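Local coordinates for baculoviral IAP repeat-containing protein 2 (Homo sapiens, PDB 3M1D) that probably acts as an inhibitor of apoptosis, using this small zinc-binding BIR1 domain in its recruitment to the signalling partner TRAF2, at residues S64-Q67 / K68-L72; C76-I79 / Q80-S84; S20-P23 / A24-V28. All blocks are in the same frame, centred on the assembly; numbering follows the deposited sequence.

Contact 1. Residues S64-Q67 / K68-L72; sequences SPIQ and KHKQL. With ZN (zinc ion), chain C.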
loop_
_atom_site.group_PDB
_atom_site.type_symbol
_atom_site.label_atom_id
_atom_site.label_comp_id
_atom_site.label_asym_id
_atom_site.label_seq_id
_atom_site.Cartn_x
_atom_site.Cartn_y
_atom_site.Cartn_z
ATOM N N SER A 64 -0.337 6.851 -7.728
ATOM C CA SER A 64 0.090 7.193 -6.381
ATOM C C SER A 64 -0.685 6.377 -5.349
ATOM O O SER A 64 -1.887 6.551 -5.211
ATOM C CB SER A 64 -0.134 8.671 -6.116
ATOM O OG SER A 64 -0.087 8.910 -4.720
ATOM N N PRO A 65 -0.002 5.479 -4.630
ATOM C CA PRO A 65 -0.722 4.678 -3.634
ATOM C C PRO A 65 -1.366 5.548 -2.557
ATOM O O PRO A 65 -2.478 5.259 -2.129
ATOM C CB PRO A 65 0.376 3.791 -3.041
ATOM C CG PRO A 65 1.362 3.636 -4.156
ATOM C CD PRO A 65 1.372 4.988 -4.846
ATOM N N ILE A 66 -0.695 6.620 -2.148
ATOM C CA ILE A 66 -1.263 7.502 -1.135
ATOM C C ILE A 66 -2.493 8.247 -1.644
ATOM O O ILE A 66 -3.496 8.359 -0.927
ATOM C CB ILE A 66 -0.219 8.475 -0.579
ATOM C CG1 ILE A 66 0.735 7.720 0.338
ATOM C CG2 ILE A 66 -0.900 9.618 0.164
ATOM C CD1 ILE A 66 1.899 8.549 0.842
ATOM N N GLN A 67 -2.438 8.724 -2.887
ATOM C CA GLN A 67 -3.594 9.400 -3.478
ATOM C C GLN A 67 -4.764 8.463 -3.690
ATOM O O GLN A 67 -5.905 8.820 -3.408
ATOM C CB GLN A 67 -3.255 10.027 -4.833
ATOM C CG GLN A 67 -2.712 11.433 -4.764
ATOM C CD GLN A 67 -2.720 12.116 -6.121
ATOM O OE1 GLN A 67 -3.319 11.618 -7.080
ATOM N NE2 GLN A 67 -2.069 13.269 -6.203
ATOM N N LYS A 68 -4.498 7.285 -4.244
ATOM C CA LYS A 68 -5.585 6.335 -4.456
ATOM C C LYS A 68 -6.238 6.037 -3.112
ATOM O O LYS A 68 -7.455 5.991 -2.998
ATOM C CB LYS A 68 -5.084 5.033 -5.098
ATOM C CG LYS A 68 -4.943 5.111 -6.614
ATOM C CD LYS A 68 -4.904 3.716 -7.232
ATOM C CE LYS A 68 -4.893 3.761 -8.758
ATOM N NZ LYS A 68 -4.879 2.371 -9.345
ATOM N N HIS A 69 -5.400 5.858 -2.102
ATOM C CA HIS A 69 -5.843 5.521 -0.756
ATOM C C HIS A 69 -6.745 6.615 -0.167
ATOM O O HIS A 69 -7.840 6.329 0.320
ATOM C CB HIS A 69 -4.611 5.332 0.124
ATOM C CG HIS A 69 -4.864 4.548 1.370
ATOM N ND1 HIS A 69 -3.850 3.945 2.082
ATOM C CD2 HIS A 69 -6.012 4.259 2.027
ATOM C CE1 HIS A 69 -4.361 3.320 3.127
ATOM N NE2 HIS A 69 -5.670 3.492 3.114
ATOM N N LYS A 70 -6.265 7.857 -0.200
ATOM C CA LYS A 70 -7.010 9.024 0.285
ATOM C C LYS A 70 -8.345 9.187 -0.418
ATOM O O LYS A 70 -9.337 9.542 0.210
ATOM C CB LYS A 70 -6.212 10.319 0.054
ATOM C CG LYS A 70 -5.239 10.686 1.146
ATOM C CD LYS A 70 -4.148 11.626 0.618
ATOM C CE LYS A 70 -4.720 12.872 -0.057
ATOM N NZ LYS A 70 -3.682 13.946 -0.268
ATOM N N GLN A 71 -8.341 8.966 -1.734
ATOM C CA GLN A 71 -9.506 9.168 -2.589
ATOM C C GLN A 71 -10.575 8.113 -2.383
ATOM O O GLN A 71 -11.769 8.416 -2.386
ATOM C CB GLN A 71 -9.100 9.140 -4.071
ATOM C CG GLN A 71 -8.620 10.471 -4.623
ATOM C CD GLN A 71 -7.850 10.342 -5.931
ATOM O OE1 GLN A 71 -7.181 11.288 -6.350
ATOM N NE2 GLN A 71 -7.935 9.175 -6.582
ATOM N N LEU A 72 -10.147 6.867 -2.234
ATOM C CA LEU A 72 -11.098 5.767 -2.206
ATOM C C LEU A 72 -11.651 5.529 -0.822
ATOM O O LEU A 72 -12.850 5.271 -0.671
ATOM C CB LEU A 72 -10.468 4.485 -2.751
ATOM C CG LEU A 72 -10.103 4.565 -4.231
ATOM C CD1 LEU A 72 -9.037 3.524 -4.567
ATOM C CD2 LEU A 72 -11.337 4.369 -5.086
HETATM ZN ZN ZN C . -6.366 2.376 4.900
#
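The carbonyl O of Ser64 accepts the N-H of Lys68 at 2.9 Å in a nearly straight bond (173° at the hydrogen), and CB of Lys68 leans on the same oxygen. This is the first turn of the alpha-helix 65-72, which carries the histidine of the BIR zinc site. Ser64 is its N-cap: OG accepts the N-H of Gln67, three residues on, at 3.0 Å, while the next main-chain bonds run from His69 N to Pro65 O, Lys70 N to Ile66 O and Gln71 N to Gln67 O. With CG of His69 opposite the backbone N (chi1 -160°), the imidazole leaves the helix on its inner side, and NE2 binds the zinc ion at 2.2 Å. Cys49, Cys52 and Cys76 supply the other three ligands. The second ring nitrogen, ND1, is bonded to Ala36 O, so both nitrogens are engaged and the rotation of the ring is fixed. Lys68 runs out as an extended chain toward a salt bridge with Asp63, and also makes a cation-pi contact with Trp59. On the outer side, the Gln67 and Gln71 chains lie alongside each other, pointing the same way, with their amide planes 46° apart. Toward helix 77-83, Lys70 crosses Ile66 at a slant and bends only beyond CD, at its third torsion; that CD lies 3.8 Å from Ile66 CG2.

Contact 2. Residues C76-I79 / Q80-S84; sequences CSFI and QNLVS. With ZN (zinc ion), chain C.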
loop_
_atom_site.group_PDB
_atom_site.type_symbol
_atom_site.label_atom_id
_atom_site.label_comp_id
_atom_site.label_asym_id
_atom_site.label_seq_id
_atom_site.Cartn_x
_atom_site.Cartn_y
_atom_site.Cartn_z
ATOM N N CYS A 76 -9.996 6.003 6.649
ATOM C CA CYS A 76 -8.866 5.271 7.217
ATOM C C CYS A 76 -8.035 6.175 8.114
ATOM O O CYS A 76 -7.471 7.165 7.643
ATOM C CB CYS A 76 -7.980 4.717 6.095
ATOM S SG CYS A 76 -6.474 3.905 6.672
ATOM N N SER A 77 -7.948 5.834 9.399
ATOM C CA SER A 77 -7.172 6.630 10.350
ATOM C C SER A 77 -5.709 6.725 9.938
ATOM O O SER A 77 -5.072 7.760 10.122
ATOM C CB SER A 77 -7.246 6.039 11.764
ATOM O OG SER A 77 -8.570 6.035 12.243
ATOM N N PHE A 78 -5.156 5.639 9.408
ATOM C CA PHE A 78 -3.760 5.684 9.011
ATOM C C PHE A 78 -3.545 6.723 7.905
ATOM O O PHE A 78 -2.728 7.632 8.051
ATOM C CB PHE A 78 -3.246 4.319 8.554
ATOM C CG PHE A 78 -1.880 4.378 7.936
ATOM C CD1 PHE A 78 -0.745 4.408 8.733
ATOM C CD2 PHE A 78 -1.728 4.444 6.561
ATOM C CE1 PHE A 78 0.526 4.478 8.170
ATOM C CE2 PHE A 78 -0.461 4.516 5.991
ATOM C CZ PHE A 78 0.665 4.536 6.799
ATOM N N ILE A 79 -4.272 6.590 6.800
ATOM C CA ILE A 79 -4.088 7.518 5.688
ATOM C C ILE A 79 -4.344 8.974 6.115
ATOM O O ILE A 79 -3.696 9.882 5.603
ATOM C CB ILE A 79 -4.917 7.142 4.424
ATOM C CG1 ILE A 79 -4.219 7.660 3.157
ATOM C CG2 ILE A 79 -6.334 7.686 4.500
ATOM C CD1 ILE A 79 -2.802 7.103 2.951
ATOM N N GLN A 80 -5.256 9.191 7.068
ATOM C CA GLN A 80 -5.528 10.542 7.569
ATOM C C GLN A 80 -4.333 11.096 8.338
ATOM O O GLN A 80 -3.978 12.267 8.203
ATOM C CB GLN A 80 -6.754 10.556 8.482
ATOM C CG GLN A 80 -8.097 10.468 7.787
ATOM C CD GLN A 80 -9.242 10.310 8.790
ATOM O OE1 GLN A 80 -10.422 10.255 8.419
ATOM N NE2 GLN A 80 -8.893 10.241 10.067
ATOM N N ASN A 81 -3.719 10.250 9.156
ATOM C CA ASN A 81 -2.600 10.684 9.977
ATOM C C ASN A 81 -1.308 10.798 9.180
ATOM O O ASN A 81 -0.434 11.605 9.493
ATOM C CB ASN A 81 -2.420 9.743 11.167
ATOM C CG ASN A 81 -3.552 9.864 12.174
ATOM O OD1 ASN A 81 -4.222 10.897 12.248
ATOM N ND2 ASN A 81 -3.773 8.806 12.954
ATOM N N LEU A 82 -1.191 9.981 8.144
ATOM C CA LEU A 82 -0.011 9.997 7.299
ATOM C C LEU A 82 0.075 11.334 6.574
ATOM O O LEU A 82 1.136 11.953 6.490
ATOM C CB LEU A 82 -0.094 8.866 6.275
ATOM C CG LEU A 82 1.141 8.708 5.404
ATOM C CD1 LEU A 82 2.297 8.278 6.282
ATOM C CD2 LEU A 82 0.889 7.706 4.284
ATOM N N VAL A 83 -1.072 11.769 6.065
ATOM C CA VAL A 83 -1.180 12.960 5.231
ATOM C C VAL A 83 -1.274 14.262 6.049
ATOM O O VAL A 83 -1.030 15.357 5.525
ATOM C CB VAL A 83 -2.383 12.810 4.259
ATOM C CG1 VAL A 83 -2.908 14.156 3.790
ATOM C CG2 VAL A 83 -1.985 11.934 3.080
ATOM N N SER A 84 -1.601 14.138 7.334
ATOM C CA SER A 84 -1.754 15.308 8.201
ATOM C C SER A 84 -0.430 15.730 8.837
ATOM O O SER A 84 0.249 14.924 9.478
ATOM C CB SER A 84 -2.804 15.042 9.284
ATOM O OG SER A 84 -4.081 14.835 8.702
HETATM ZN ZN ZN C . -6.366 2.376 4.900
#
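Phe78 and Leu82, one helical turn apart, both place CG opposite the backbone N (chi1 171° and -175°), so their side chains leave helix 77-83 alongside each other in the same direction. This is the closing helix of the BIR fold, and its start is tied to the metal. The Leu82 methyl CD2 comes within 3.9 Å of Phe78 CE2, while CB of Leu82 lies over one face of the ring. The same methyl reaches CD1 of Ile79 at 4.0 Å, the Ile79 and Leu82 chains meeting obliquely. CD2 is thus shared between an aromatic and an aliphatic neighbour. The ring of Phe78 also meets Phe50 edge-to-face, whereas Ile79 turns to His69 and Lys70 of helix 65-72.

Cys76 is the N-cap. Its SG binds the zinc ion at 2.3 Å and also accepts the N-H of Ile79 at 3.5 Å, almost straight at 175°. An N-H bond to a metal-bound sulfur would be expected to ease the charge of a thiolate, and here it also ties the ligand to the first helical turn. Main-chain bonds from Gln80 N to Cys76 O and from Leu82 N to Phe78 O (2.8 Å) continue the helix. Further on, the bond from Val83 N to Ile79 O is longer, its donor standing above the carbonyl plane, and Ser84 N adds only a weak bond to Gln80 O. The hydroxyl of Ser84 donates a hydrogen bond to that same Gln80 O, with OG 2.6 Å from the oxygen.

Contact 3. Residues S20-P23 / A24-V28; sequences STFP and AGVPV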
loop_
_atom_site.group_PDB
_atom_site.type_symbol
_atom_site.label_atom_id
_atom_site.label_comp_id
_atom_site.label_asym_id
_atom_site.label_seq_id
_atom_site.Cartn_x
_atom_site.Cartn_y
_atom_site.Cartn_z
ATOM N N SER A 20 8.388 -9.493 -0.804
ATOM C CA SER A 20 9.449 -10.392 -1.265
ATOM C C SER A 20 9.037 -11.188 -2.515
ATOM O O SER A 20 9.869 -11.476 -3.381
ATOM C CB SER A 20 9.913 -11.325 -0.140
ATOM O OG SER A 20 8.845 -12.132 0.343
ATOM N N THR A 21 7.750 -11.510 -2.613
ATOM C CA THR A 21 7.211 -12.256 -3.749
ATOM C C THR A 21 6.467 -11.380 -4.760
ATOM O O THR A 21 5.881 -11.898 -5.708
ATOM C CB THR A 21 6.228 -13.354 -3.280
ATOM O OG1 THR A 21 5.295 -12.791 -2.348
ATOM C CG2 THR A 21 6.972 -14.523 -2.609
ATOM N N PHE A 22 6.469 -10.065 -4.554
ATOM C CA PHE A 22 5.777 -9.147 -5.466
ATOM C C PHE A 22 6.282 -9.388 -6.893
ATOM O O PHE A 22 7.480 -9.567 -7.099
ATOM C CB PHE A 22 6.020 -7.694 -5.036
ATOM C CG PHE A 22 4.952 -6.718 -5.497
ATOM C CD1 PHE A 22 3.616 -6.903 -5.153
ATOM C CD2 PHE A 22 5.291 -5.599 -6.248
ATOM C CE1 PHE A 22 2.639 -5.994 -5.559
ATOM C CE2 PHE A 22 4.317 -4.692 -6.661
ATOM C CZ PHE A 22 2.993 -4.890 -6.312
ATOM N N PRO A 23 5.374 -9.415 -7.885
ATOM C CA PRO A 23 5.812 -9.679 -9.267
ATOM C C PRO A 23 6.728 -8.588 -9.814
ATOM O O PRO A 23 6.561 -7.409 -9.508
ATOM C CB PRO A 23 4.504 -9.709 -10.057
ATOM C CG PRO A 23 3.434 -9.930 -9.038
ATOM C CD PRO A 23 3.913 -9.264 -7.791
ATOM N N ALA A 24 7.673 -9.000 -10.648
ATOM C CA ALA A 24 8.737 -8.131 -11.160
ATOM C C ALA A 24 8.302 -6.891 -11.939
ATOM O O ALA A 24 8.897 -5.821 -11.793
ATOM C CB ALA A 24 9.683 -8.948 -12.011
ATOM N N GLY A 25 7.294 -7.025 -12.784
ATOM C CA GLY A 25 6.993 -5.947 -13.714
ATOM C C GLY A 25 6.042 -4.850 -13.253
ATOM O O GLY A 25 5.654 -4.000 -14.053
ATOM N N VAL A 26 5.666 -4.844 -11.976
ATOM C CA VAL A 26 4.726 -3.838 -11.489
ATOM C C VAL A 26 5.353 -2.442 -11.457
ATOM O O VAL A 26 6.433 -2.251 -10.907
ATOM C CB VAL A 26 4.148 -4.222 -10.120
ATOM C CG1 VAL A 26 3.165 -3.159 -9.643
ATOM C CG2 VAL A 26 3.467 -5.590 -10.220
ATOM N N PRO A 27 4.672 -1.464 -12.068
ATOM C CA PRO A 27 5.218 -0.126 -12.319
ATOM C C PRO A 27 5.080 0.833 -11.144
ATOM O O PRO A 27 5.062 2.037 -11.365
ATOM C CB PRO A 27 4.361 0.397 -13.483
ATOM C CG PRO A 27 3.337 -0.674 -13.776
ATOM C CD PRO A 27 3.327 -1.622 -12.636
ATOM N N VAL A 28 4.953 0.318 -9.929
ATOM C CA VAL A 28 4.976 1.169 -8.748
ATOM C C VAL A 28 5.893 0.525 -7.711
ATOM O O VAL A 28 5.923 -0.696 -7.586
ATOM C CB VAL A 28 3.561 1.416 -8.167
ATOM C CG1 VAL A 28 2.616 1.965 -9.247
ATOM C CG2 VAL A 28 3.006 0.153 -7.546
HETATM O O HOH W 1 7.687 -5.175 -9.530
#
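Val26 points its CB straight at the ring of Phe22, and CB itself is already in contact, 3.5 Å from CE2. From there the side chain forks. The methyl CG1, opposite the backbone N (chi1 180°), continues along the same part of the ring, meeting CE2 at 3.5 Å and CZ less closely. The other methyl, CG2, lies on the backbone N side; it too meets the ring, 3.8 Å from Phe22 CE2, and faces back along the chain, 3.7 Å from the carbonyl O of Pro23 and 4.3 Å from Pro23 CB. Both methyls therefore share the CE2-CZ side of the ring, while CG2 in addition lies against the proline. The two side chains, Val26 and Phe22, cross at about a right angle.

The ring is also packed by Tyr19 and Tyr40, each edge-to-face, and by Leu33 of helix 30-35. Val26 in turn touches Asp45 and Trp59 of other loops.

What brings the two residues together is the backbone between them, which reverses its direction through Pro23, Ala24, Gly25 and Val26. No direct hydrogen bond closes the reversal. A water on the inner side lies 2.5 Å from Pro23 O, a short distance, and makes weak bonds to Ala24 O and Val26 N; it probably links the two ends, though it cannot donate to every acceptor around it. With Ala24 and Gly25 exposed at its corners and Val26 packed on Phe22, the residue before it, this is a type I beta turn, probably water-bridged, in the loop that leads from helix 9-17 to helix 30-35 of the BIR domain.

How the contacts relate
Contacts 1 and 2 lie on successive helices, 65-72 and 77-83, and share the zinc ion, one giving a nitrogen ligand and the other a sulfur. They also touch: His69 packs on Ile79, Ile66 on Leu82 and Lys70 on Val83. In each the zinc ligand is buried and much of the helix exposed; in contact 1 Pro65 is buried too, against helix 30-35. Contact 3, with no helix or metal, is also partly buried, Phe22 and Val28 inside and Ala24 and Gly25 exposed, and relies on apolar packing and probably a water. Its centre lies about 25 Å from that of contact 2, across the chain's centre. Trp59 links it to contact 1, touching Val26, Val28, Pro65 and Lys68.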